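PDB 3ISR: transglutaminase-like enzymes, putative cysteine protease from Cytophaga hutchinsonii, which probably acts as a cysteine-dependent hydrolase of the transglutaminase-like superfamily, cleaving peptide or amide bonds. Local coordinates for residues B[157-162]-B[178-183]; B[149-154]-B[231-236]. One frame throughout, in Å; residues are numbered along the deposited sequence.

Contact 1 of 2, residues B[157-162]-B[178-183]; sequences VEYISG and AGVCRD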
ATOM      1  N   VAL B 157      -5.910 -13.569  13.557  1.00 14.71           N
ATOM      2  CA  VAL B 157      -6.744 -12.868  12.589  1.00 14.60           C
ATOM      3  C   VAL B 157      -8.192 -13.126  12.997  1.00 15.16           C
ATOM      4  O   VAL B 157      -8.613 -14.281  13.158  1.00 15.61           O
ATOM      5  CB  VAL B 157      -6.513 -13.384  11.127  1.00 14.60           C
ATOM      6  CG1 VAL B 157      -7.437 -12.655  10.138  1.00 14.62           C
ATOM      7  CG2 VAL B 157      -5.032 -13.218  10.694  1.00 13.76           C
ATOM      8  N   GLU B 158      -8.953 -12.053  13.169  1.00 15.76           N
ATOM      9  CA  GLU B 158     -10.351 -12.162  13.593  1.00 16.51           C
ATOM     10  C   GLU B 158     -11.242 -12.473  12.417  1.00 15.82           C
ATOM     11  O   GLU B 158     -11.080 -11.886  11.352  1.00 14.85           O
ATOM     12  CB  GLU B 158     -10.816 -10.850  14.202  1.00 17.27           C
ATOM     13  CG  GLU B 158      -9.902 -10.380  15.301  1.00 22.20           C
ATOM     14  CD  GLU B 158     -10.574  -9.427  16.256  1.00 26.89           C
ATOM     15  OE1 GLU B 158     -11.746  -9.048  16.030  1.00 30.31           O
ATOM     16  OE2 GLU B 158      -9.912  -9.059  17.243  1.00 31.22           O
ATOM     17  N   TYR B 159     -12.210 -13.363  12.607  1.00 15.32           N
ATOM     18  CA  TYR B 159     -13.167 -13.603  11.553  1.00 15.64           C
ATOM     19  C   TYR B 159     -14.293 -12.562  11.661  1.00 16.24           C
ATOM     20  O   TYR B 159     -15.054 -12.565  12.622  1.00 15.57           O
ATOM     21  CB  TYR B 159     -13.719 -15.032  11.600  1.00 15.84           C
ATOM     22  CG  TYR B 159     -14.619 -15.332  10.414  1.00 16.80           C
ATOM     23  CD1 TYR B 159     -14.163 -16.078   9.330  1.00 17.85           C
ATOM     24  CD2 TYR B 159     -15.928 -14.846  10.378  1.00 19.55           C
ATOM     25  CE1 TYR B 159     -14.990 -16.328   8.230  1.00 20.14           C
ATOM     26  CE2 TYR B 159     -16.758 -15.090   9.306  1.00 22.31           C
ATOM     27  CZ  TYR B 159     -16.291 -15.831   8.235  1.00 22.81           C
ATOM     28  OH  TYR B 159     -17.155 -16.056   7.188  1.00 27.55           O
ATOM     29  N   ILE B 160     -14.376 -11.655  10.686  1.00 15.93           N
ATOM     30  CA  ILE B 160     -15.381 -10.587  10.737  1.00 16.95           C
ATOM     31  C   ILE B 160     -16.045 -10.377   9.387  1.00 16.82           C
ATOM     32  O   ILE B 160     -15.405  -9.910   8.465  1.00 16.58           O
ATOM     33  CB  ILE B 160     -14.803  -9.207  11.214  1.00 17.20           C
ATOM     34  CG1 ILE B 160     -13.913  -9.338  12.456  1.00 17.87           C
ATOM     35  CG2 ILE B 160     -15.947  -8.202  11.464  1.00 17.37           C
ATOM     36  CD1 ILE B 160     -13.381  -7.982  13.004  1.00 19.41           C
ATOM     37  N   SER B 161     -17.335 -10.706   9.289  1.00 17.79           N
ATOM     38  CA  SER B 161     -18.143 -10.430   8.092  1.00 18.67           C
ATOM     39  C   SER B 161     -18.083  -8.960   7.699  1.00 18.63           C
ATOM     40  O   SER B 161     -18.180  -8.083   8.554  1.00 18.54           O
ATOM     41  CB  SER B 161     -19.613 -10.814   8.338  1.00 19.15           C
ATOM     42  OG  SER B 161     -19.719 -12.200   8.598  1.00 22.06           O
ATOM     43  N   GLY B 162     -17.908  -8.699   6.404  1.00 18.76           N
ATOM     44  CA  GLY B 162     -17.956  -7.338   5.873  1.00 18.61           C
ATOM     45  C   GLY B 162     -16.739  -6.463   6.125  1.00 18.53           C
ATOM     46  O   GLY B 162     -16.769  -5.270   5.828  1.00 18.86           O
ATOM     47  N   ALA B 178      -8.187  -8.947  10.152  1.00 16.04           N
ATOM     48  CA  ALA B 178      -9.598  -9.277  10.093  1.00 16.46           C
ATOM     49  C   ALA B 178      -9.976  -9.683   8.667  1.00 16.26           C
ATOM     50  O   ALA B 178      -9.448  -9.145   7.697  1.00 16.70           O
ATOM     51  CB  ALA B 178     -10.442  -8.082  10.565  1.00 16.78           C
ATOM     52  N   GLY B 179     -10.885 -10.638   8.526  1.00 15.41           N
ATOM     53  CA  GLY B 179     -11.312 -11.045   7.200  1.00 15.02           C
ATOM     54  C   GLY B 179     -12.329 -12.159   7.295  1.00 15.77           C
ATOM     55  O   GLY B 179     -12.838 -12.449   8.387  1.00 15.29           O
ATOM     56  N   VAL B 180     -12.627 -12.754   6.142  1.00 15.51           N
ATOM     57  CA  VAL B 180     -13.547 -13.878   6.037  1.00 15.91           C
ATOM     58  C   VAL B 180     -12.773 -15.001   5.344  1.00 15.99           C
ATOM     59  O   VAL B 180     -11.549 -14.882   5.168  1.00 16.14           O
ATOM     60  CB  VAL B 180     -14.840 -13.499   5.285  1.00 16.67           C
ATOM     61  CG1 VAL B 180     -15.737 -12.590   6.165  1.00 16.93           C
ATOM     62  CG2 VAL B 180     -14.526 -12.823   3.936  1.00 17.43           C
ATOM     63  N   CYS B 181     -13.435 -16.092   4.972  1.00 15.15           N
ATOM     64  CA  CYS B 181     -12.662 -17.259   4.530  1.00 16.08           C
ATOM     65  C   CYS B 181     -11.705 -16.964   3.360  1.00 14.89           C
ATOM     66  O   CYS B 181     -10.592 -17.457   3.351  1.00 14.24           O
ATOM     67  CB  CYS B 181     -13.567 -18.461   4.226  1.00 16.32           C
ATOM     68  SG  CYS B 181     -14.769 -18.218   2.927  1.00 21.97           S
ATOM     69  N   ARG B 182     -12.140 -16.182   2.370  1.00 14.75           N
ATOM     70  CA  ARG B 182     -11.262 -15.858   1.227  1.00 14.91           C
ATOM     71  C   ARG B 182      -9.913 -15.271   1.676  1.00 15.03           C
ATOM     72  O   ARG B 182      -8.834 -15.610   1.145  1.00 15.48           O
ATOM     73  CB  ARG B 182     -11.995 -14.875   0.315  1.00 14.88           C
ATOM     74  CG  ARG B 182     -11.227 -14.323  -0.900  1.00 15.89           C
ATOM     75  CD  ARG B 182     -12.192 -13.310  -1.561  1.00 17.70           C
ATOM     76  NE  ARG B 182     -11.781 -12.790  -2.863  1.00 20.75           N
ATOM     77  CZ  ARG B 182     -10.887 -11.807  -3.061  1.00 21.26           C
ATOM     78  NH1 ARG B 182     -10.222 -11.251  -2.034  1.00 18.27           N
ATOM     79  NH2 ARG B 182     -10.642 -11.404  -4.309  1.00 19.08           N
ATOM     80  N   ASP B 183      -9.984 -14.415   2.687  1.00 14.98           N
ATOM     81  CA  ASP B 183      -8.805 -13.752   3.217  1.00 14.67           C
ATOM     82  C   ASP B 183      -7.919 -14.697   4.018  1.00 14.65           C
ATOM     83  O   ASP B 183      -6.697 -14.598   3.951  1.00 14.20           O
ATOM     84  CB  ASP B 183      -9.244 -12.569   4.088  1.00 14.64           C
ATOM     85  CG  ASP B 183     -10.208 -11.635   3.365  1.00 16.20           C
ATOM     86  OD1 ASP B 183      -9.854 -11.094   2.290  1.00 18.73           O
ATOM     87  OD2 ASP B 183     -11.353 -11.472   3.838  1.00 16.72           O
TER
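Glu158 and Ala178, then Tyr159 and Gly179, pair through two parallel beta bridges. Gly179 N gives its hydrogen to Glu158 O at 3.1 Å. One step on, Ile160 N donates to Gly179 O at 2.9 Å. Each of these oxygens also meets a CA-H, that of Ala178 on Glu158 O and that of Tyr159 on Gly179 O. Both hydrogen bonds between the segments are backbone to backbone.

Tyr159 carries its ring onto the start of the helix. CG stands opposite the backbone N (chi1 -174°), which swings the ring from CB over Gly179 O. That oxygen lies above one face, nearer the rim than the centre, 3.9 Å from CG. Farther out, CE1 reaches both Val180 CA and Cys181 N, each at 3.6 Å. CZ and then OH come up to the methyl CG1 of Val180. The same methyl touches Ile160 O at 3.5 Å and also packs on Ser161 CA. Ile160 CD1 meets Ala178 CB at 3.8 Å.

Val180 is the N-cap residue of the helix that starts with Cys181. Its own N is held by Asp183 OD2 at 2.9 Å in an almost straight bond (171°), through the anti lone pair of that oxygen, the one away from OD1. Thr164 OG1 is a second partner of OD2.

The two strands belong to a beta-alpha-beta unit with helix 170-176 between them. Val157 packs on Thr173 of that helix and on Phe184 and Leu187 of helix 181-194. Cys181 opens helix 181-194 and touches His215 of strand 215-222, an arrangement consistent with the cysteine-histidine site of transglutaminase-like enzymes.

Contact 2 of 2, residues B[149-154]-B[231-236]; sequences ITDWIY and ATRLVP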
ATOM      1  N   ILE B 149       1.293 -22.376  10.514  1.00 15.09           N
ATOM      2  CA  ILE B 149       0.805 -21.221   9.765  1.00 15.58           C
ATOM      3  C   ILE B 149      -0.700 -21.100   9.975  1.00 15.88           C
ATOM      4  O   ILE B 149      -1.214 -20.020  10.303  1.00 16.30           O
ATOM      5  CB  ILE B 149       1.146 -21.336   8.250  1.00 15.52           C
ATOM      6  CG1 ILE B 149       2.634 -21.041   8.040  1.00 14.88           C
ATOM      7  CG2 ILE B 149       0.268 -20.352   7.388  1.00 15.97           C
ATOM      8  CD1 ILE B 149       3.143 -21.398   6.650  1.00 14.19           C
ATOM      9  N   THR B 150      -1.385 -22.233   9.833  1.00 15.98           N
ATOM     10  CA  THR B 150      -2.835 -22.310   9.892  1.00 16.45           C
ATOM     11  C   THR B 150      -3.306 -21.929  11.286  1.00 16.80           C
ATOM     12  O   THR B 150      -4.281 -21.178  11.444  1.00 16.26           O
ATOM     13  CB  THR B 150      -3.295 -23.739   9.496  1.00 17.04           C
ATOM     14  OG1 THR B 150      -2.858 -24.002   8.152  1.00 18.16           O
ATOM     15  CG2 THR B 150      -4.796 -23.862   9.546  1.00 18.48           C
ATOM     16  N   ASP B 151      -2.608 -22.433  12.299  1.00 16.77           N
ATOM     17  CA  ASP B 151      -2.963 -22.121  13.677  1.00 17.22           C
ATOM     18  C   ASP B 151      -2.652 -20.651  14.012  1.00 16.78           C
ATOM     19  O   ASP B 151      -3.452 -19.981  14.682  1.00 16.47           O
ATOM     20  CB  ASP B 151      -2.275 -23.085  14.661  1.00 17.65           C
ATOM     21  CG  ASP B 151      -2.839 -24.519  14.586  1.00 19.90           C
ATOM     22  OD1 ASP B 151      -3.940 -24.724  13.997  1.00 20.59           O
ATOM     23  OD2 ASP B 151      -2.176 -25.447  15.125  1.00 18.83           O
ATOM     24  N   TRP B 152      -1.514 -20.142  13.540  1.00 16.54           N
ATOM     25  CA  TRP B 152      -1.197 -18.727  13.756  1.00 16.53           C
ATOM     26  C   TRP B 152      -2.317 -17.829  13.191  1.00 16.00           C
ATOM     27  O   TRP B 152      -2.768 -16.919  13.859  1.00 16.10           O
ATOM     28  CB  TRP B 152       0.167 -18.341  13.158  1.00 16.61           C
ATOM     29  CG  TRP B 152       0.550 -16.934  13.514  1.00 16.91           C
ATOM     30  CD1 TRP B 152       1.271 -16.526  14.596  1.00 16.33           C
ATOM     31  CD2 TRP B 152       0.173 -15.739  12.804  1.00 16.67           C
ATOM     32  NE1 TRP B 152       1.387 -15.153  14.595  1.00 15.49           N
ATOM     33  CE2 TRP B 152       0.709 -14.646  13.514  1.00 15.99           C
ATOM     34  CE3 TRP B 152      -0.569 -15.496  11.638  1.00 15.88           C
ATOM     35  CZ2 TRP B 152       0.545 -13.319  13.085  1.00 17.13           C
ATOM     36  CZ3 TRP B 152      -0.743 -14.172  11.214  1.00 16.46           C
ATOM     37  CH2 TRP B 152      -0.193 -13.102  11.946  1.00 15.90           C
ATOM     38  N   ILE B 153      -2.776 -18.112  11.973  1.00 15.44           N
ATOM     39  CA  ILE B 153      -3.827 -17.304  11.354  1.00 15.03           C
ATOM     40  C   ILE B 153      -5.109 -17.368  12.190  1.00 15.61           C
ATOM     41  O   ILE B 153      -5.734 -16.346  12.463  1.00 15.06           O
ATOM     42  CB  ILE B 153      -4.093 -17.743   9.898  1.00 14.42           C
ATOM     43  CG1 ILE B 153      -2.847 -17.469   9.045  1.00 15.20           C
ATOM     44  CG2 ILE B 153      -5.321 -17.014   9.320  1.00 13.94           C
ATOM     45  CD1 ILE B 153      -2.872 -18.129   7.652  1.00 18.18           C
ATOM     46  N   TYR B 154      -5.489 -18.569  12.605  1.00 14.94           N
ATOM     47  CA  TYR B 154      -6.712 -18.704  13.405  1.00 14.79           C
ATOM     48  C   TYR B 154      -6.634 -17.864  14.685  1.00 15.36           C
ATOM     49  O   TYR B 154      -7.618 -17.199  15.085  1.00 15.00           O
ATOM     50  CB  TYR B 154      -7.004 -20.173  13.757  1.00 14.60           C
ATOM     51  CG  TYR B 154      -8.201 -20.259  14.665  1.00 13.43           C
ATOM     52  CD1 TYR B 154      -9.494 -20.073  14.166  1.00 13.16           C
ATOM     53  CD2 TYR B 154      -8.040 -20.451  16.030  1.00 15.79           C
ATOM     54  CE1 TYR B 154     -10.597 -20.089  15.002  1.00 14.50           C
ATOM     55  CE2 TYR B 154      -9.152 -20.484  16.883  1.00 17.31           C
ATOM     56  CZ  TYR B 154     -10.420 -20.302  16.355  1.00 17.15           C
ATOM     57  OH  TYR B 154     -11.518 -20.335  17.184  1.00 18.27           O
ATOM     58  N   ALA B 231      -7.717 -22.273   8.025  1.00 15.36           N
ATOM     59  CA  ALA B 231      -7.411 -21.475   9.198  1.00 15.17           C
ATOM     60  C   ALA B 231      -8.625 -20.848   9.861  1.00 14.92           C
ATOM     61  O   ALA B 231      -8.496 -20.347  10.979  1.00 15.47           O
ATOM     62  CB  ALA B 231      -6.359 -20.402   8.874  1.00 15.17           C
ATOM     63  N   THR B 232      -9.797 -20.879   9.220  1.00 14.63           N
ATOM     64  CA  THR B 232     -11.006 -20.360   9.900  1.00 15.27           C
ATOM     65  C   THR B 232     -11.500 -21.313  10.978  1.00 15.89           C
ATOM     66  O   THR B 232     -12.201 -20.899  11.900  1.00 16.73           O
ATOM     67  CB  THR B 232     -12.212 -20.091   8.947  1.00 15.53           C
ATOM     68  OG1 THR B 232     -12.717 -21.334   8.436  1.00 14.46           O
ATOM     69  CG2 THR B 232     -11.820 -19.148   7.797  1.00 14.62           C
ATOM     70  N   ARG B 233     -11.153 -22.590  10.829  1.00 16.33           N
ATOM     71  CA  ARG B 233     -11.683 -23.689  11.648  1.00 17.00           C
ATOM     72  C   ARG B 233     -13.211 -23.782  11.663  1.00 17.38           C
ATOM     73  O   ARG B 233     -13.786 -24.294  12.622  1.00 17.00           O
ATOM     74  CB  ARG B 233     -11.166 -23.605  13.086  1.00 17.10           C
ATOM     75  CG  ARG B 233      -9.685 -23.830  13.204  1.00 17.62           C
ATOM     76  CD  ARG B 233      -9.271 -23.753  14.661  1.00 20.39           C
ATOM     77  NE  ARG B 233      -7.825 -23.854  14.800  1.00 21.69           N
ATOM     78  CZ  ARG B 233      -7.170 -23.759  15.950  1.00 22.86           C
ATOM     79  NH1 ARG B 233      -5.845 -23.855  15.956  1.00 23.23           N
ATOM     80  NH2 ARG B 233      -7.832 -23.565  17.090  1.00 21.72           N
ATOM     81  N   LEU B 234     -13.873 -23.287  10.621  1.00 17.10           N
ATOM     82  CA  LEU B 234     -15.335 -23.272  10.630  1.00 17.40           C
ATOM     83  C   LEU B 234     -15.999 -24.597  10.259  1.00 17.91           C
ATOM     84  O   LEU B 234     -17.139 -24.828  10.648  1.00 17.46           O
ATOM     85  CB  LEU B 234     -15.876 -22.172   9.719  1.00 17.41           C
ATOM     86  CG  LEU B 234     -15.773 -20.742  10.255  1.00 17.46           C
ATOM     87  CD1 LEU B 234     -15.967 -19.778   9.118  1.00 19.13           C
ATOM     88  CD2 LEU B 234     -16.800 -20.473  11.368  1.00 19.08           C
ATOM     89  N   VAL B 235     -15.307 -25.445   9.498  1.00 17.29           N
ATOM     90  CA  VAL B 235     -15.948 -26.628   8.929  1.00 18.54           C
ATOM     91  C   VAL B 235     -15.136 -27.903   9.116  1.00 17.90           C
ATOM     92  O   VAL B 235     -13.905 -27.852   9.113  1.00 17.96           O
ATOM     93  CB  VAL B 235     -16.274 -26.430   7.424  1.00 18.82           C
ATOM     94  CG1 VAL B 235     -17.003 -25.110   7.196  1.00 20.94           C
ATOM     95  CG2 VAL B 235     -15.016 -26.461   6.561  1.00 19.54           C
ATOM     96  N   PRO B 236     -15.816 -29.057   9.268  1.00 17.27           N
ATOM     97  CA  PRO B 236     -15.071 -30.318   9.243  1.00 16.81           C
ATOM     98  C   PRO B 236     -14.464 -30.514   7.859  1.00 16.68           C
ATOM     99  O   PRO B 236     -15.158 -30.315   6.851  1.00 16.73           O
ATOM    100  CB  PRO B 236     -16.157 -31.377   9.536  1.00 16.78           C
ATOM    101  CG  PRO B 236     -17.425 -30.757   9.053  1.00 16.62           C
ATOM    102  CD  PRO B 236     -17.274 -29.282   9.365  1.00 17.63           C
TER
HETATM  103  O   HOH W   1      -6.245 -23.717  12.584  1.00 25.99           O
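Ala231 points its CB into helix 142-156, and here the packing is close. Ala231 CB lies 3.4 Å from Thr150 O and 3.6 Å from Ile153 CG2. Thr150 CG2 leans on the backbone of Ala231, while Thr150 OG1 bonds back to Val146 O in its own helix. Ile153 also touches Phe184 and Leu187 of helix 181-194; Thr150, Ile153 and Ala231 are all buried.

The outer part is made of Tyr154 and Arg233, both exposed. Tyr154 CG is trans to the backbone N (chi1 176°), and this lays the ring along the loop. Ala231 O sits at the ring edge, in its plane. Over one face runs the extended Arg233 chain: CD stands 3.6 Å from the ring centroid in a CH-pi contact, and the guanidinium stacks flat, its plane 15° from that of the ring. Arg233 NH2 comes to 3.3 Å from Tyr154 CD2.

Arg233 NH1 forms a hydrogen-bonded salt bridge with Asp151 OD1 at 2.9 Å. It meets OD1 from above the carboxylate plane, but OD1 lies near the guanidinium plane. Water 1 gives a hydrogen to the same OD1 and accepts one from Arg233 NE at 2.7 Å.

The stack and the salt bridge together fix the rotation of the guanidinium. Its positive charge and the Asp151 carboxylate probably stabilise each other.

The centres of the two contacts lie about 11 Å apart, on the same side of the chain's centre. Contact 1 is nested in the chain between the two segments of contact 2. Helix 142-156 leads directly into strand 158-159, so the first segments follow each other. The contacts also touch in space: Leu234 CD1 meets Tyr159 CE1 at 3.7 Å, and Thr232 CG2 packs on Cys181 CA. Helix 181-194 starts in contact 1 and backs contact 2 through Phe184 and Leu187. The loop after strand 225-229 thus lies beside the N-terminus of helix 181-194, near the probable active site.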